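Local coordinates for protein thiosulfate sulfurtransferase YnjE (Escherichia coli, PDB 2WLR) that catalyses transfer of the outer sulfur of thiosulfate to cyanide, giving thiocyanate and sulfite, and is a periplasmic monomer built of rhodanese domains, at residues Leu272-Glu277 and Glu358-Phe363; Gly313-Ala318 and Ser387-Gly392. One frame throughout, in Å; residues are numbered along the deposited sequence.

Contact 1 (Leu272-Glu277 and Glu358-Phe363); sequences LMLDME and EQQVSF
L274 reaches S362 and, more distantly, Q360 without being their direct strand neighbour: strand 386-389 lies between 360-363 and 273-274, the outermost strand on its side of the parallel sheet of a rhodanese domain. L272 and M273 pack on helix 213-226; M273, present as selenomethionine, directs its CB away from 358-363 and also meets V388. L274 makes the contact itself. Its CG stands anti to the carbonyl carbon (chi1 -58°), and the extended chi2 carries CD1 over the intervening strand to the S362 hydroxymethyl group. There L274 CD1 lies 3.4 Å from S362 OG and 3.6 Å from S362 CB, while the other methyl, L274 CD2, comes within 4.4 Å of Q360 NE2. The CA atoms of L274 and S362 are 7.6 Å apart, less than two flat strand spacings, consistent with a curled sheet. Beyond the strand, D275 is the N-cap of helix 276-280: its carboxylate caps a backbone N of the first turn and its own N bonds to Q278 OE1, a capping box at the start of the helix, where the chain leaves the sheet. Chemically, the contact is a leucine branch over a small buried hydroxyl. S362 OG keeps its hydrogen bond to S387 OG on the middle strand while the L274 CD1 methyl packs against it; the contact is van der Waals only.

Contact 2 (Gly313-Ala318 and Ser387-Gly392); sequences GEIAGA and SVYDGG
I315 meets Y389 and G392 through a single atom, its terminal methyl, and the interaction is apolar. I315 CD1 lies 3.9 Å from Y389 CE2, near the plane of the ring, so the methyl abuts the ring edge and does not cover a face. The extended end of the isoleucine (chi2 -173°) projects CD1 toward the tyrosine, and the same methyl is 4.4 Å from G392 O. W396 of helix 392-396 touches both I315 and Y389, closing a small aromatic-aliphatic cluster. One face of the Y389 ring is covered by its own chain, with G392 N 3.3 Å above the plane and offset toward the rim; the phenol OH bonds to E395, which fixes the far end of the ring.

Polar interactions hold the isoleucine's backbone N. I315 N donates to the anti lone pair of E314 OE2 (3.0 Å, N-H...O angle 151°). OE2 also forms a salt bridge with R294 and a hydrogen bond with Y364, while OE1 bonds to S292. This buried carboxylate is therefore gripped at both oxygens, and the arginine would be expected to favour its charged form.

Among backbone bonds, A318 N to I315 O, at 3.0 Å, closes a type II turn in which G317 takes the positive phi. E314 pairs with A405 in the two-stranded antiparallel sheet.

Y389 ends its strand, and the residues that follow lead to helix 392-396; together they match the C-terminal rhodanese signature. G392 lies about 9 Å from the side chain of R370, by similarity a substrate-binding residue, so the contact is near the probable substrate site without touching R370. The chemistry thus implies an apolar edge contact, while the E314 carboxylate and the Y389 hydroxyl find polar partners in other residues.

Overall arrangement
The two contacts lie with their centres 9 Å apart in the third rhodanese domain, and their segments alternate along the chain: 272-277, 313-318, 358-363, 387-392. Three of the four contribute to one parallel sheet, ordered 273-274, 386-389, 360-363, 288-292, 319-320, whereas 314-315 belongs to a separate antiparallel pair with 404-405. Strand 386-389 joins the contacts, since it runs between the two strands of contact 1 and ends in contact 2; L274 N lies 2.8 Å from V388 O, a probable hydrogen bond. C365, the persulfide-forming cysteine, modified to 3-sulfinoalanine here, follows strand 360-363 closely, so the shared sheet is the framework from which the catalytic loop departs.

Contact 1 (Leu272-Glu277 and Glu358-Phe363)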
ATOM      1  N   LEU A 272     -10.125 -11.941  -8.913  1.00  9.92           N
ATOM      2  CA  LEU A 272      -9.205 -11.315  -7.949  1.00  8.90           C
ATOM      3  C   LEU A 272      -8.599 -12.322  -6.989  1.00  8.81           C
ATOM      4  O   LEU A 272      -7.653 -11.981  -6.266  1.00  9.28           O
ATOM      5  CB  LEU A 272      -9.894 -10.208  -7.158  1.00  8.75           C
ATOM      6  CG  LEU A 272     -10.481  -9.073  -8.010  1.00 10.11           C
ATOM      7  CD1 LEU A 272     -11.119  -8.014  -7.152  1.00  9.74           C
ATOM      8  CD2 LEU A 272      -9.430  -8.500  -8.946  1.00 10.51           C
HETATM    9  N   MSE A 273      -9.108 -13.548  -6.969  1.00  9.88           N
HETATM   10  CA  MSE A 273      -8.557 -14.610  -6.139  1.00 10.32           C
HETATM   11  C   MSE A 273      -8.239 -15.810  -7.006  1.00 11.85           C
HETATM   12  O   MSE A 273      -9.026 -16.183  -7.882  1.00 11.79           O
HETATM   13  CB  MSE A 273      -9.518 -15.048  -5.040  1.00 11.41           C
HETATM   14  CG  MSE A 273      -8.803 -15.747  -3.879  1.00 11.95           C
HETATM   15 SE   MSE A 273      -7.771 -14.521  -2.741  1.00 14.50          SE
HETATM   16  CE  MSE A 273      -9.023 -14.162  -1.421  1.00  5.82           C
ATOM     17  N   LEU A 274      -7.072 -16.393  -6.789  1.00 11.18           N
ATOM     18  CA  LEU A 274      -6.696 -17.614  -7.473  1.00 10.34           C
ATOM     19  C   LEU A 274      -6.647 -18.774  -6.519  1.00 10.29           C
ATOM     20  O   LEU A 274      -6.302 -18.634  -5.340  1.00 11.12           O
ATOM     21  CB  LEU A 274      -5.339 -17.495  -8.153  1.00 11.20           C
ATOM     22  CG  LEU A 274      -5.141 -16.410  -9.175  1.00 11.07           C
ATOM     23  CD1 LEU A 274      -3.820 -16.690  -9.905  1.00 12.73           C
ATOM     24  CD2 LEU A 274      -6.261 -16.308 -10.202  1.00 13.15           C
ATOM     25  N   ASP A 275      -6.981 -19.942  -7.064  1.00 11.80           N
ATOM     26  CA  ASP A 275      -6.775 -21.191  -6.381  1.00 12.38           C
ATOM     27  C   ASP A 275      -5.414 -21.798  -6.771  1.00 12.34           C
ATOM     28  O   ASP A 275      -4.682 -21.240  -7.577  1.00 12.95           O
ATOM     29  CB  ASP A 275      -7.946 -22.160  -6.634  1.00 13.50           C
ATOM     30  CG  ASP A 275      -8.000 -22.725  -8.047  1.00 16.35           C
ATOM     31  OD1 ASP A 275      -7.015 -22.694  -8.826  1.00 17.02           O
ATOM     32  OD2 ASP A 275      -9.092 -23.265  -8.374  1.00 20.28           O
HETATM   33  N   MSE A 276      -5.095 -22.957  -6.192  1.00 13.10           N
HETATM   34  CA  MSE A 276      -3.764 -23.524  -6.382  1.00 14.47           C
HETATM   35  C   MSE A 276      -3.425 -23.848  -7.822  1.00 14.64           C
HETATM   36  O   MSE A 276      -2.311 -23.592  -8.270  1.00 14.98           O
HETATM   37  CB  MSE A 276      -3.590 -24.768  -5.540  1.00 15.95           C
HETATM   38  CG  MSE A 276      -2.197 -25.361  -5.628  1.00 17.71           C
HETATM   39 SE   MSE A 276      -1.859 -26.564  -4.144  1.00 25.31          SE
HETATM   40  CE  MSE A 276      -3.294 -27.811  -4.540  1.00 23.94           C
ATOM     41  N   GLU A 277      -4.371 -24.419  -8.552  1.00 15.71           N
ATOM     42  CA  GLU A 277      -4.109 -24.791  -9.946  1.00 16.85           C
ATOM     43  C   GLU A 277      -3.972 -23.584 -10.875  1.00 15.86           C
ATOM     44  O   GLU A 277      -3.131 -23.560 -11.778  1.00 16.61           O
ATOM     45  CB  GLU A 277      -5.168 -25.779 -10.424  1.00 18.86           C
ATOM     46  CG  GLU A 277      -5.087 -27.118  -9.690  1.00 21.39           C
ATOM     47  CD  GLU A 277      -3.675 -27.712  -9.647  1.00 25.02           C
ATOM     48  OE1 GLU A 277      -3.003 -27.798 -10.708  1.00 27.76           O
ATOM     49  OE2 GLU A 277      -3.215 -28.072  -8.539  1.00 29.35           O
ATOM     50  N   GLU A 358       2.376  -5.495 -17.273  1.00 16.23           N
ATOM     51  CA  GLU A 358       1.669  -6.088 -18.419  1.00 17.57           C
ATOM     52  C   GLU A 358       1.388  -7.583 -18.213  1.00 17.09           C
ATOM     53  O   GLU A 358       0.654  -8.202 -18.993  1.00 19.08           O
ATOM     54  CB  GLU A 358       2.453  -5.847 -19.723  1.00 18.82           C
ATOM     55  CG  GLU A 358       3.841  -6.481 -19.777  1.00 22.33           C
ATOM     56  CD  GLU A 358       4.988  -5.545 -19.346  1.00 27.17           C
ATOM     57  OE1 GLU A 358       4.782  -4.648 -18.488  1.00 25.38           O
ATOM     58  OE2 GLU A 358       6.112  -5.712 -19.889  1.00 31.47           O
ATOM     59  N   GLN A 359       1.963  -8.151 -17.152  1.00 13.93           N
ATOM     60  CA  GLN A 359       1.791  -9.555 -16.802  1.00 12.22           C
ATOM     61  C   GLN A 359       0.495  -9.785 -16.048  1.00 12.36           C
ATOM     62  O   GLN A 359      -0.066  -8.881 -15.438  1.00 12.90           O
ATOM     63  CB  GLN A 359       2.929 -10.044 -15.903  1.00 12.04           C
ATOM     64  CG  GLN A 359       4.305 -10.119 -16.563  1.00 11.65           C
ATOM     65  CD  GLN A 359       5.398 -10.429 -15.543  1.00 12.48           C
ATOM     66  OE1 GLN A 359       5.233 -10.182 -14.346  1.00 14.37           O
ATOM     67  NE2 GLN A 359       6.521 -10.974 -16.008  1.00 14.38           N
ATOM     68  N   GLN A 360       0.040 -11.040 -16.055  1.00 12.05           N
ATOM     69  CA  GLN A 360      -0.938 -11.495 -15.081  1.00 11.84           C
ATOM     70  C   GLN A 360      -0.128 -11.782 -13.835  1.00 11.10           C
ATOM     71  O   GLN A 360       0.746 -12.640 -13.855  1.00 12.88           O
ATOM     72  CB  GLN A 360      -1.664 -12.774 -15.515  1.00 12.98           C
ATOM     73  CG  GLN A 360      -2.617 -13.278 -14.439  1.00 13.62           C
ATOM     74  CD  GLN A 360      -3.463 -14.463 -14.849  1.00 16.21           C
ATOM     75  OE1 GLN A 360      -3.291 -15.001 -15.925  1.00 18.15           O
ATOM     76  NE2 GLN A 360      -4.411 -14.861 -13.972  1.00 18.17           N
ATOM     77  N   VAL A 361      -0.435 -11.090 -12.742  1.00 10.99           N
ATOM     78  CA  VAL A 361       0.389 -11.159 -11.542  1.00 10.03           C
ATOM     79  C   VAL A 361      -0.461 -11.574 -10.369  1.00  9.47           C
ATOM     80  O   VAL A 361      -1.471 -10.949 -10.109  1.00 10.97           O
ATOM     81  CB  VAL A 361       1.026  -9.780 -11.240  1.00 10.27           C
ATOM     82  CG1 VAL A 361       1.820  -9.804  -9.912  1.00 10.96           C
ATOM     83  CG2 VAL A 361       1.952  -9.406 -12.389  1.00 10.71           C
ATOM     84  N   SER A 362      -0.029 -12.584  -9.633  1.00  8.58           N
ATOM     85  CA  SER A 362      -0.741 -13.008  -8.460  1.00  8.51           C
ATOM     86  C   SER A 362       0.231 -13.052  -7.310  1.00  8.76           C
ATOM     87  O   SER A 362       1.311 -13.573  -7.462  1.00 10.49           O
ATOM     88  CB  SER A 362      -1.363 -14.378  -8.665  1.00  9.14           C
ATOM     89  OG  SER A 362      -2.239 -14.690  -7.589  1.00 11.13           O
ATOM     90  N   PHE A 363      -0.172 -12.455  -6.196  1.00  7.89           N
ATOM     91  CA  PHE A 363       0.664 -12.349  -4.993  1.00  7.84           C
ATOM     92  C   PHE A 363       0.249 -13.413  -3.979  1.00  8.72           C
ATOM     93  O   PHE A 363      -0.930 -13.724  -3.848  1.00  8.91           O
ATOM     94  CB  PHE A 363       0.471 -10.980  -4.335  1.00  8.00           C
ATOM     95  CG  PHE A 363       0.808  -9.815  -5.216  1.00  8.90           C
ATOM     96  CD1 PHE A 363       2.131  -9.480  -5.453  1.00  8.43           C
ATOM     97  CD2 PHE A 363      -0.181  -9.080  -5.845  1.00  8.53           C
ATOM     98  CE1 PHE A 363       2.464  -8.429  -6.231  1.00  7.44           C
ATOM     99  CE2 PHE A 363       0.143  -7.977  -6.661  1.00  8.35           C
ATOM    100  CZ  PHE A 363       1.480  -7.663  -6.863  1.00  9.78           C
TER

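Contact 2 (Gly313-Ala318 and Ser387-Gly392)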
ATOM      1  N   GLY A 313      10.690 -23.549   2.740  1.00 18.44           N
ATOM      2  CA  GLY A 313      10.998 -23.400   1.352  1.00 17.47           C
ATOM      3  C   GLY A 313      10.018 -22.436   0.736  1.00 16.94           C
ATOM      4  O   GLY A 313       9.271 -21.755   1.455  1.00 16.00           O
ATOM      5  N   GLU A 314      10.033 -22.424  -0.587  1.00 16.19           N
ATOM      6  CA  GLU A 314       9.261 -21.532  -1.409  1.00 15.33           C
ATOM      7  C   GLU A 314       8.694 -22.275  -2.607  1.00 16.08           C
ATOM      8  O   GLU A 314       9.223 -23.311  -3.026  1.00 15.86           O
ATOM      9  CB  GLU A 314      10.187 -20.425  -1.890  1.00 15.41           C
ATOM     10  CG  GLU A 314       9.491 -19.263  -2.540  1.00 15.05           C
ATOM     11  CD  GLU A 314       8.410 -18.677  -1.642  1.00 16.40           C
ATOM     12  OE1 GLU A 314       8.694 -17.683  -0.960  1.00 15.74           O
ATOM     13  OE2 GLU A 314       7.296 -19.238  -1.565  1.00 17.92           O
ATOM     14  N   ILE A 315       7.620 -21.731  -3.182  1.00 14.83           N
ATOM     15  CA  ILE A 315       7.051 -22.242  -4.420  1.00 15.36           C
ATOM     16  C   ILE A 315       8.086 -22.145  -5.534  1.00 15.37           C
ATOM     17  O   ILE A 315       8.617 -21.059  -5.840  1.00 16.14           O
ATOM     18  CB  ILE A 315       5.760 -21.485  -4.806  1.00 14.72           C
ATOM     19  CG1 ILE A 315       4.723 -21.640  -3.691  1.00 15.85           C
ATOM     20  CG2 ILE A 315       5.248 -21.944  -6.207  1.00 13.89           C
ATOM     21  CD1 ILE A 315       3.357 -21.082  -4.018  1.00 15.57           C
ATOM     22  N   ALA A 316       8.395 -23.278  -6.150  1.00 15.83           N
ATOM     23  CA  ALA A 316       9.381 -23.302  -7.224  1.00 16.17           C
ATOM     24  C   ALA A 316       8.871 -22.522  -8.427  1.00 15.93           C
ATOM     25  O   ALA A 316       7.761 -22.754  -8.927  1.00 17.21           O
ATOM     26  CB  ALA A 316       9.704 -24.747  -7.631  1.00 16.78           C
ATOM     27  N   GLY A 317       9.694 -21.587  -8.895  1.00 16.01           N
ATOM     28  CA  GLY A 317       9.355 -20.715  -9.982  1.00 15.22           C
ATOM     29  C   GLY A 317       8.754 -19.383  -9.545  1.00 14.66           C
ATOM     30  O   GLY A 317       8.561 -18.526 -10.389  1.00 14.70           O
ATOM     31  N   ALA A 318       8.454 -19.231  -8.254  1.00 14.82           N
ATOM     32  CA  ALA A 318       7.885 -17.976  -7.757  1.00 14.26           C
ATOM     33  C   ALA A 318       8.968 -16.911  -7.749  1.00 14.09           C
ATOM     34  O   ALA A 318      10.138 -17.192  -7.460  1.00 14.73           O
ATOM     35  CB  ALA A 318       7.297 -18.174  -6.349  1.00 14.24           C
ATOM     36  N   SER A 387      -4.053 -10.261  -8.645  1.00  9.11           N
ATOM     37  CA  SER A 387      -4.872 -11.127  -7.793  1.00  8.84           C
ATOM     38  C   SER A 387      -4.072 -11.584  -6.592  1.00  8.94           C
ATOM     39  O   SER A 387      -2.865 -11.290  -6.467  1.00  8.18           O
ATOM     40  CB  SER A 387      -5.350 -12.363  -8.530  1.00  8.39           C
ATOM     41  OG  SER A 387      -4.237 -13.144  -8.986  1.00  9.34           O
ATOM     42  N   VAL A 388      -4.737 -12.316  -5.709  1.00  8.09           N
ATOM     43  CA  VAL A 388      -4.090 -12.974  -4.588  1.00  7.99           C
ATOM     44  C   VAL A 388      -4.324 -14.466  -4.736  1.00  7.83           C
ATOM     45  O   VAL A 388      -5.446 -14.905  -5.002  1.00  8.95           O
ATOM     46  CB  VAL A 388      -4.609 -12.487  -3.233  1.00  6.97           C
ATOM     47  CG1 VAL A 388      -4.113 -13.366  -2.101  1.00  8.47           C
ATOM     48  CG2 VAL A 388      -4.220 -11.002  -3.021  1.00  8.45           C
ATOM     49  N   TYR A 389      -3.246 -15.255  -4.650  1.00  8.58           N
ATOM     50  CA  TYR A 389      -3.343 -16.706  -4.506  1.00  7.94           C
ATOM     51  C   TYR A 389      -3.500 -16.992  -3.017  1.00  8.68           C
ATOM     52  O   TYR A 389      -2.559 -16.943  -2.230  1.00  8.30           O
ATOM     53  CB  TYR A 389      -2.107 -17.394  -5.137  1.00  8.00           C
ATOM     54  CG  TYR A 389      -1.928 -18.834  -4.664  1.00  9.67           C
ATOM     55  CD1 TYR A 389      -3.018 -19.666  -4.540  1.00 10.17           C
ATOM     56  CD2 TYR A 389      -0.650 -19.372  -4.352  1.00  9.68           C
ATOM     57  CE1 TYR A 389      -2.889 -20.968  -4.078  1.00 12.28           C
ATOM     58  CE2 TYR A 389      -0.517 -20.686  -3.908  1.00 12.37           C
ATOM     59  CZ  TYR A 389      -1.632 -21.475  -3.788  1.00 13.64           C
ATOM     60  OH  TYR A 389      -1.563 -22.780  -3.329  1.00 14.46           O
ATOM     61  N   ASP A 390      -4.729 -17.262  -2.615  1.00  9.43           N
ATOM     62  CA  ASP A 390      -5.106 -17.340  -1.211  1.00  9.58           C
ATOM     63  C   ASP A 390      -4.292 -18.397  -0.447  1.00  8.77           C
ATOM     64  O   ASP A 390      -3.677 -18.112   0.605  1.00  9.79           O
ATOM     65  CB  ASP A 390      -6.622 -17.656  -1.112  1.00  9.16           C
ATOM     66  CG  ASP A 390      -7.253 -17.292   0.238  1.00 10.57           C
ATOM     67  OD1 ASP A 390      -6.567 -16.863   1.198  1.00  8.28           O
ATOM     68  OD2 ASP A 390      -8.479 -17.496   0.360  1.00 10.84           O
ATOM     69  N   GLY A 391      -4.247 -19.611  -1.005  1.00 10.20           N
ATOM     70  CA  GLY A 391      -3.624 -20.729  -0.287  1.00 10.44           C
ATOM     71  C   GLY A 391      -2.175 -20.492   0.120  1.00 10.55           C
ATOM     72  O   GLY A 391      -1.737 -20.886   1.216  1.00 10.85           O
ATOM     73  N   GLY A 392      -1.422 -19.861  -0.777  1.00 10.94           N
ATOM     74  CA  GLY A 392      -0.043 -19.513  -0.506  1.00 11.06           C
ATOM     75  C   GLY A 392       0.826 -20.701  -0.173  1.00 11.68           C
ATOM     76  O   GLY A 392       0.598 -21.836  -0.632  1.00 11.37           O
TER